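Peptidase M16 C-terminal domain-containing protein (Enterococcus faecalis, PDB 3D3Y) is of unknown function but resembles M16 metallopeptidases and may bind a metal ion. Local coordinates at residues Ile116-Glu128 against Ala185-Ala197. Sequence-based numbering, arbitrary orientation.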
ATOM      1  N   ILE A 116     -14.388 -12.359  15.125  1.00 31.08           N
ATOM      2  CA  ILE A 116     -13.823 -12.305  13.762  1.00 32.20           C
ATOM      3  C   ILE A 116     -12.488 -13.069  13.617  1.00 32.38           C
ATOM      4  O   ILE A 116     -12.295 -13.847  12.681  1.00 32.03           O
ATOM      5  CB  ILE A 116     -13.655 -10.851  13.297  1.00 31.75           C
ATOM      6  CG1 ILE A 116     -15.043 -10.174  13.171  1.00 31.61           C
ATOM      7  CG2 ILE A 116     -12.814 -10.792  11.974  1.00 32.99           C
ATOM      8  CD1 ILE A 116     -16.056 -10.937  12.270  1.00 32.91           C
ATOM      9  N   ILE A 117     -11.583 -12.843  14.566  1.00 32.57           N
ATOM     10  CA  ILE A 117     -10.220 -13.378  14.454  1.00 32.55           C
ATOM     11  C   ILE A 117     -10.081 -14.844  14.847  1.00 32.67           C
ATOM     12  O   ILE A 117      -9.407 -15.622  14.146  1.00 33.27           O
ATOM     13  CB  ILE A 117      -9.231 -12.501  15.239  1.00 32.78           C
ATOM     14  CG1 ILE A 117      -9.205 -11.091  14.618  1.00 33.20           C
ATOM     15  CG2 ILE A 117      -7.846 -13.140  15.272  1.00 32.81           C
ATOM     16  CD1 ILE A 117      -8.382 -10.099  15.454  1.00 34.19           C
ATOM     17  N   PHE A 118     -10.745 -15.223  15.935  1.00 32.05           N
ATOM     18  CA  PHE A 118     -10.607 -16.557  16.501  1.00 32.08           C
ATOM     19  C   PHE A 118     -11.779 -17.500  16.243  1.00 31.62           C
ATOM     20  O   PHE A 118     -11.698 -18.689  16.545  1.00 30.80           O
ATOM     21  CB  PHE A 118     -10.333 -16.417  17.998  1.00 32.61           C
ATOM     22  CG  PHE A 118      -9.051 -15.691  18.298  1.00 33.54           C
ATOM     23  CD1 PHE A 118      -7.847 -16.383  18.333  1.00 32.76           C
ATOM     24  CD2 PHE A 118      -9.046 -14.313  18.525  1.00 32.84           C
ATOM     25  CE1 PHE A 118      -6.652 -15.716  18.596  1.00 32.61           C
ATOM     26  CE2 PHE A 118      -7.855 -13.635  18.786  1.00 32.30           C
ATOM     27  CZ  PHE A 118      -6.650 -14.351  18.808  1.00 32.12           C
ATOM     28  N   ALA A 119     -12.876 -16.979  15.706  1.00 30.76           N
ATOM     29  CA  ALA A 119     -14.015 -17.841  15.394  1.00 31.20           C
ATOM     30  C   ALA A 119     -14.475 -17.597  13.969  1.00 30.30           C
ATOM     31  O   ALA A 119     -15.620 -17.225  13.744  1.00 30.29           O
ATOM     32  CB  ALA A 119     -15.189 -17.661  16.416  1.00 31.27           C
ATOM     33  N   PRO A 120     -13.572 -17.814  12.993  1.00 30.72           N
ATOM     34  CA  PRO A 120     -13.981 -17.643  11.604  1.00 30.19           C
ATOM     35  C   PRO A 120     -14.931 -18.765  11.208  1.00 29.61           C
ATOM     36  O   PRO A 120     -15.097 -19.738  11.961  1.00 29.56           O
ATOM     37  CB  PRO A 120     -12.662 -17.776  10.854  1.00 30.47           C
ATOM     38  CG  PRO A 120     -11.856 -18.696  11.701  1.00 30.57           C
ATOM     39  CD  PRO A 120     -12.139 -18.199  13.077  1.00 30.55           C
ATOM     40  N   ASN A 121     -15.524 -18.637  10.032  1.00 29.82           N
ATOM     41  CA  ASN A 121     -16.552 -19.555   9.582  1.00 30.19           C
ATOM     42  C   ASN A 121     -15.915 -20.805   8.956  1.00 29.87           C
ATOM     43  O   ASN A 121     -16.004 -21.038   7.748  1.00 29.13           O
ATOM     44  CB  ASN A 121     -17.488 -18.835   8.603  1.00 30.28           C
ATOM     45  CG  ASN A 121     -18.788 -19.596   8.370  1.00 31.83           C
ATOM     46  OD1 ASN A 121     -19.052 -20.617   9.016  1.00 29.55           O
ATOM     47  ND2 ASN A 121     -19.616 -19.096   7.431  1.00 32.22           N
ATOM     48  N   ILE A 122     -15.236 -21.577   9.801  1.00 29.84           N
ATOM     49  CA  ILE A 122     -14.562 -22.797   9.375  1.00 30.44           C
ATOM     50  C   ILE A 122     -15.236 -23.955  10.071  1.00 31.24           C
ATOM     51  O   ILE A 122     -15.500 -23.879  11.295  1.00 31.47           O
ATOM     52  CB  ILE A 122     -13.035 -22.765   9.738  1.00 29.79           C
ATOM     53  CG1 ILE A 122     -12.339 -21.543   9.082  1.00 31.25           C
ATOM     54  CG2 ILE A 122     -12.350 -24.136   9.413  1.00 30.71           C
ATOM     55  CD1 ILE A 122     -10.885 -21.404   9.429  1.00 31.21           C
ATOM     56  N   GLN A 123     -15.542 -25.008   9.302  1.00 31.23           N
ATOM     57  CA  GLN A 123     -16.085 -26.249   9.853  1.00 32.22           C
ATOM     58  C   GLN A 123     -15.222 -27.423   9.471  1.00 32.00           C
ATOM     59  O   GLN A 123     -14.927 -27.628   8.286  1.00 31.75           O
ATOM     60  CB  GLN A 123     -17.509 -26.531   9.364  1.00 33.13           C
ATOM     61  CG  GLN A 123     -18.553 -25.605   9.960  1.00 36.37           C
ATOM     62  CD  GLN A 123     -18.642 -24.347   9.167  1.00 41.51           C
ATOM     63  OE1 GLN A 123     -18.389 -24.363   7.954  1.00 40.08           O
ATOM     64  NE2 GLN A 123     -19.004 -23.243   9.821  1.00 43.24           N
ATOM     65  N   ALA A 124     -14.834 -28.208  10.471  1.00 32.32           N
ATOM     66  CA  ALA A 124     -13.923 -29.359  10.262  1.00 32.07           C
ATOM     67  C   ALA A 124     -12.824 -29.037   9.244  1.00 32.06           C
ATOM     68  O   ALA A 124     -12.643 -29.735   8.235  1.00 32.28           O
ATOM     69  CB  ALA A 124     -14.702 -30.606   9.888  1.00 31.62           C
ATOM     70  N   GLY A 125     -12.101 -27.955   9.522  1.00 31.60           N
ATOM     71  CA  GLY A 125     -10.922 -27.545   8.767  1.00 31.57           C
ATOM     72  C   GLY A 125     -11.076 -26.917   7.410  1.00 31.36           C
ATOM     73  O   GLY A 125     -10.077 -26.757   6.701  1.00 32.51           O
ATOM     74  N   GLN A 126     -12.304 -26.595   6.998  1.00 30.17           N
ATOM     75  CA  GLN A 126     -12.514 -25.884   5.729  1.00 30.18           C
ATOM     76  C   GLN A 126     -13.468 -24.725   5.919  1.00 30.30           C
ATOM     77  O   GLN A 126     -14.448 -24.836   6.678  1.00 29.35           O
ATOM     78  CB  GLN A 126     -13.064 -26.819   4.643  1.00 29.84           C
ATOM     79  CG  GLN A 126     -12.145 -28.009   4.317  1.00 30.77           C
ATOM     80  CD  GLN A 126     -12.669 -28.856   3.173  1.00 31.63           C
ATOM     81  OE1 GLN A 126     -13.461 -28.382   2.359  1.00 33.15           O
ATOM     82  NE2 GLN A 126     -12.228 -30.124   3.106  1.00 32.74           N
ATOM     83  N   PHE A 127     -13.197 -23.600   5.255  1.00 30.53           N
ATOM     84  CA  PHE A 127     -14.201 -22.552   5.208  1.00 31.56           C
ATOM     85  C   PHE A 127     -15.536 -23.075   4.684  1.00 31.85           C
ATOM     86  O   PHE A 127     -15.579 -23.951   3.835  1.00 31.13           O
ATOM     87  CB  PHE A 127     -13.729 -21.348   4.401  1.00 31.18           C
ATOM     88  CG  PHE A 127     -12.878 -20.408   5.204  1.00 30.43           C
ATOM     89  CD1 PHE A 127     -13.464 -19.362   5.916  1.00 31.29           C
ATOM     90  CD2 PHE A 127     -11.501 -20.577   5.253  1.00 30.33           C
ATOM     91  CE1 PHE A 127     -12.689 -18.499   6.679  1.00 32.55           C
ATOM     92  CE2 PHE A 127     -10.692 -19.700   6.002  1.00 32.55           C
ATOM     93  CZ  PHE A 127     -11.284 -18.664   6.730  1.00 29.94           C
ATOM     94  N   GLU A 128     -16.621 -22.543   5.221  1.00 32.62           N
ATOM     95  CA  GLU A 128     -17.954 -22.865   4.743  1.00 32.97           C
ATOM     96  C   GLU A 128     -17.990 -22.694   3.205  1.00 33.66           C
ATOM     97  O   GLU A 128     -17.485 -21.689   2.677  1.00 31.83           O
ATOM     98  CB  GLU A 128     -18.946 -21.948   5.444  1.00 33.81           C
ATOM     99  CG  GLU A 128     -20.366 -22.381   5.361  1.00 35.69           C
ATOM    100  CD  GLU A 128     -21.020 -21.916   4.090  1.00 38.70           C
ATOM    101  OE1 GLU A 128     -20.819 -20.742   3.698  1.00 38.95           O
ATOM    102  OE2 GLU A 128     -21.733 -22.734   3.480  1.00 42.44           O
ATOM    103  N   ALA A 185     -11.232 -24.055  -0.164  1.00 30.89           N
ATOM    104  CA  ALA A 185     -11.737 -23.879   1.190  1.00 31.59           C
ATOM    105  C   ALA A 185     -10.789 -24.467   2.218  1.00 31.20           C
ATOM    106  O   ALA A 185     -10.592 -23.880   3.273  1.00 31.73           O
ATOM    107  CB  ALA A 185     -13.140 -24.491   1.331  1.00 31.82           C
ATOM    108  N   ALA A 186     -10.169 -25.599   1.877  1.00 30.08           N
ATOM    109  CA  ALA A 186      -9.138 -26.235   2.718  1.00 30.81           C
ATOM    110  C   ALA A 186      -7.821 -25.449   2.785  1.00 30.49           C
ATOM    111  O   ALA A 186      -7.305 -25.236   3.864  1.00 30.90           O
ATOM    112  CB  ALA A 186      -8.870 -27.665   2.241  1.00 29.63           C
ATOM    113  N   SER A 187      -7.264 -25.070   1.631  1.00 30.66           N
ATOM    114  CA  SER A 187      -6.042 -24.285   1.579  1.00 30.84           C
ATOM    115  C   SER A 187      -6.160 -22.975   2.368  1.00 30.69           C
ATOM    116  O   SER A 187      -5.212 -22.566   3.088  1.00 30.44           O
ATOM    117  CB  SER A 187      -5.583 -24.052   0.115  1.00 31.22           C
ATOM    118  OG  SER A 187      -6.395 -23.096  -0.565  1.00 33.02           O
ATOM    119  N   LEU A 188      -7.327 -22.347   2.285  1.00 29.98           N
ATOM    120  CA  LEU A 188      -7.574 -21.089   3.021  1.00 30.39           C
ATOM    121  C   LEU A 188      -7.725 -21.268   4.533  1.00 30.89           C
ATOM    122  O   LEU A 188      -7.251 -20.415   5.286  1.00 31.65           O
ATOM    123  CB  LEU A 188      -8.778 -20.292   2.476  1.00 29.93           C
ATOM    124  CG  LEU A 188      -8.409 -19.160   1.518  1.00 30.33           C
ATOM    125  CD1 LEU A 188      -7.628 -18.108   2.271  1.00 31.41           C
ATOM    126  CD2 LEU A 188      -7.578 -19.728   0.345  1.00 30.87           C
ATOM    127  N   ALA A 189      -8.388 -22.347   4.957  1.00 30.96           N
ATOM    128  CA  ALA A 189      -8.484 -22.705   6.376  1.00 30.48           C
ATOM    129  C   ALA A 189      -7.102 -23.079   6.939  1.00 31.05           C
ATOM    130  O   ALA A 189      -6.756 -22.701   8.060  1.00 31.12           O
ATOM    131  CB  ALA A 189      -9.449 -23.859   6.570  1.00 30.35           C
ATOM    132  N   ALA A 190      -6.324 -23.832   6.165  1.00 30.27           N
ATOM    133  CA  ALA A 190      -4.958 -24.113   6.570  1.00 31.78           C
ATOM    134  C   ALA A 190      -4.149 -22.816   6.688  1.00 32.25           C
ATOM    135  O   ALA A 190      -3.394 -22.626   7.661  1.00 32.94           O
ATOM    136  CB  ALA A 190      -4.284 -25.115   5.606  1.00 31.37           C
ATOM    137  N   TYR A 191      -4.300 -21.929   5.706  1.00 32.53           N
ATOM    138  CA  TYR A 191      -3.543 -20.684   5.726  1.00 32.78           C
ATOM    139  C   TYR A 191      -3.961 -19.816   6.940  1.00 32.32           C
ATOM    140  O   TYR A 191      -3.094 -19.287   7.664  1.00 33.21           O
ATOM    141  CB  TYR A 191      -3.600 -19.887   4.390  1.00 32.58           C
ATOM    142  CG  TYR A 191      -2.783 -18.644   4.606  1.00 33.28           C
ATOM    143  CD1 TYR A 191      -1.388 -18.765   4.800  1.00 34.79           C
ATOM    144  CD2 TYR A 191      -3.388 -17.389   4.788  1.00 33.28           C
ATOM    145  CE1 TYR A 191      -0.616 -17.671   5.121  1.00 36.20           C
ATOM    146  CE2 TYR A 191      -2.613 -16.254   5.104  1.00 34.01           C
ATOM    147  CZ  TYR A 191      -1.225 -16.420   5.257  1.00 35.40           C
ATOM    148  OH  TYR A 191      -0.423 -15.370   5.576  1.00 34.65           O
ATOM    149  N   TYR A 192      -5.267 -19.665   7.162  1.00 32.31           N
ATOM    150  CA  TYR A 192      -5.762 -18.965   8.358  1.00 33.05           C
ATOM    151  C   TYR A 192      -4.987 -19.395   9.620  1.00 33.32           C
ATOM    152  O   TYR A 192      -4.512 -18.555  10.407  1.00 34.17           O
ATOM    153  CB  TYR A 192      -7.260 -19.215   8.568  1.00 32.66           C
ATOM    154  CG  TYR A 192      -7.703 -18.892   9.978  1.00 33.10           C
ATOM    155  CD1 TYR A 192      -7.929 -17.559  10.376  1.00 32.00           C
ATOM    156  CD2 TYR A 192      -7.888 -19.922  10.921  1.00 30.43           C
ATOM    157  CE1 TYR A 192      -8.329 -17.255  11.695  1.00 30.55           C
ATOM    158  CE2 TYR A 192      -8.282 -19.636  12.220  1.00 33.69           C
ATOM    159  CZ  TYR A 192      -8.513 -18.299  12.594  1.00 31.85           C
ATOM    160  OH  TYR A 192      -8.877 -18.032  13.899  1.00 31.23           O
ATOM    161  N   GLN A 193      -4.841 -20.696   9.806  1.00 33.30           N
ATOM    162  CA  GLN A 193      -4.177 -21.216  11.009  1.00 34.97           C
ATOM    163  C   GLN A 193      -2.717 -20.807  11.074  1.00 34.38           C
ATOM    164  O   GLN A 193      -2.199 -20.504  12.143  1.00 34.06           O
ATOM    165  CB  GLN A 193      -4.300 -22.738  11.067  1.00 35.69           C
ATOM    166  CG  GLN A 193      -5.642 -23.148  11.626  1.00 42.80           C
ATOM    167  CD  GLN A 193      -5.960 -24.595  11.354  1.00 50.48           C
ATOM    168  OE1 GLN A 193      -5.408 -25.504  12.000  1.00 51.43           O
ATOM    169  NE2 GLN A 193      -6.880 -24.828  10.400  1.00 53.47           N
ATOM    170  N   LYS A 194      -2.052 -20.822   9.923  1.00 35.04           N
ATOM    171  CA  LYS A 194      -0.635 -20.418   9.836  1.00 36.56           C
ATOM    172  C   LYS A 194      -0.441 -18.901  10.074  1.00 34.73           C
ATOM    173  O   LYS A 194       0.407 -18.508  10.862  1.00 33.33           O
ATOM    174  CB  LYS A 194      -0.023 -20.858   8.491  1.00 37.02           C
ATOM    175  CG  LYS A 194       1.440 -20.429   8.315  1.00 40.53           C
ATOM    176  CD  LYS A 194       2.017 -20.691   6.907  1.00 40.69           C
ATOM    177  CE  LYS A 194       3.544 -20.830   6.970  1.00 44.70           C
ATOM    178  NZ  LYS A 194       3.999 -22.106   7.611  1.00 49.33           N
HETATM  179  N   MSE A 195      -1.260 -18.060   9.427  1.00 34.20           N
HETATM  180  CA  MSE A 195      -1.231 -16.626   9.708  1.00 34.40           C
HETATM  181  C   MSE A 195      -1.445 -16.346  11.206  1.00 34.12           C
HETATM  182  O   MSE A 195      -0.673 -15.608  11.816  1.00 33.72           O
HETATM  183  CB  MSE A 195      -2.248 -15.850   8.891  1.00 32.99           C
HETATM  184  CG  MSE A 195      -2.090 -14.325   9.109  1.00 35.32           C
HETATM  185 SE   MSE A 195      -3.334 -13.289   8.088  0.70 34.99          SE
HETATM  186  CE  MSE A 195      -4.808 -13.448   9.303  1.00 33.79           C
ATOM    187  N   LEU A 196      -2.454 -16.981  11.805  1.00 34.54           N
ATOM    188  CA  LEU A 196      -2.788 -16.695  13.191  1.00 35.10           C
ATOM    189  C   LEU A 196      -1.634 -17.085  14.120  1.00 33.79           C
ATOM    190  O   LEU A 196      -1.332 -16.355  15.051  1.00 33.87           O
ATOM    191  CB  LEU A 196      -4.128 -17.342  13.609  1.00 35.03           C
ATOM    192  CG  LEU A 196      -4.789 -16.814  14.911  1.00 37.79           C
ATOM    193  CD1 LEU A 196      -5.106 -15.315  14.919  1.00 37.35           C
ATOM    194  CD2 LEU A 196      -6.031 -17.620  15.352  1.00 38.24           C
ATOM    195  N   ALA A 197      -0.974 -18.201  13.824  1.00 32.81           N
ATOM    196  CA  ALA A 197       0.134 -18.680  14.645  1.00 32.96           C
ATOM    197  C   ALA A 197       1.487 -17.990  14.418  1.00 32.92           C
ATOM    198  O   ALA A 197       2.297 -17.951  15.321  1.00 33.47           O
ATOM    199  CB  ALA A 197       0.261 -20.187  14.502  1.00 33.01           C
TER
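Tyr-192 of helix 185-198 reaches Ile-117 in the last turn of helix 105-118 and Pro-120 just beyond it. Its CG lies anti to the backbone N (chi1 162°), which lets the ring span to both. At the root, Tyr-192 CB sits 4.3 Å from CE2 of Phe-127, at the edge of that ring. Further out, Tyr-192 CD2 takes the methyl CD1 of Ile-122 at 3.7 Å, and CG touches the same methyl. CE2 and CZ lie under Pro-120 CG, a CH-pi contact 3.8 Å from the Tyr-192 ring centroid. CE1 lies beside Ile-117 O, in the ring plane, and at the tip Tyr-192 OH donates a very short hydrogen bond to this oxygen, its exact length doubtful.

One turn on, Leu-196 splits its methyls: CD1 meets Ile-117 CG2, and CD2 meets the Phe-118 ring. Near the helix start, Phe-127 N donates a hydrogen bond to Ala-185 O (3.3 Å) from above the carbonyl plane, and Ala-189 N reaches the same oxygen from the opposite face. The Phe-127 ring turns its edge to the Leu-188 carbonyl, with Ile-122 CG1 over one face. Thus a two-stranded beta hairpin, closed by a type I' turn at 123-126, packs against a helix in the N-terminal half of this M16-like protein.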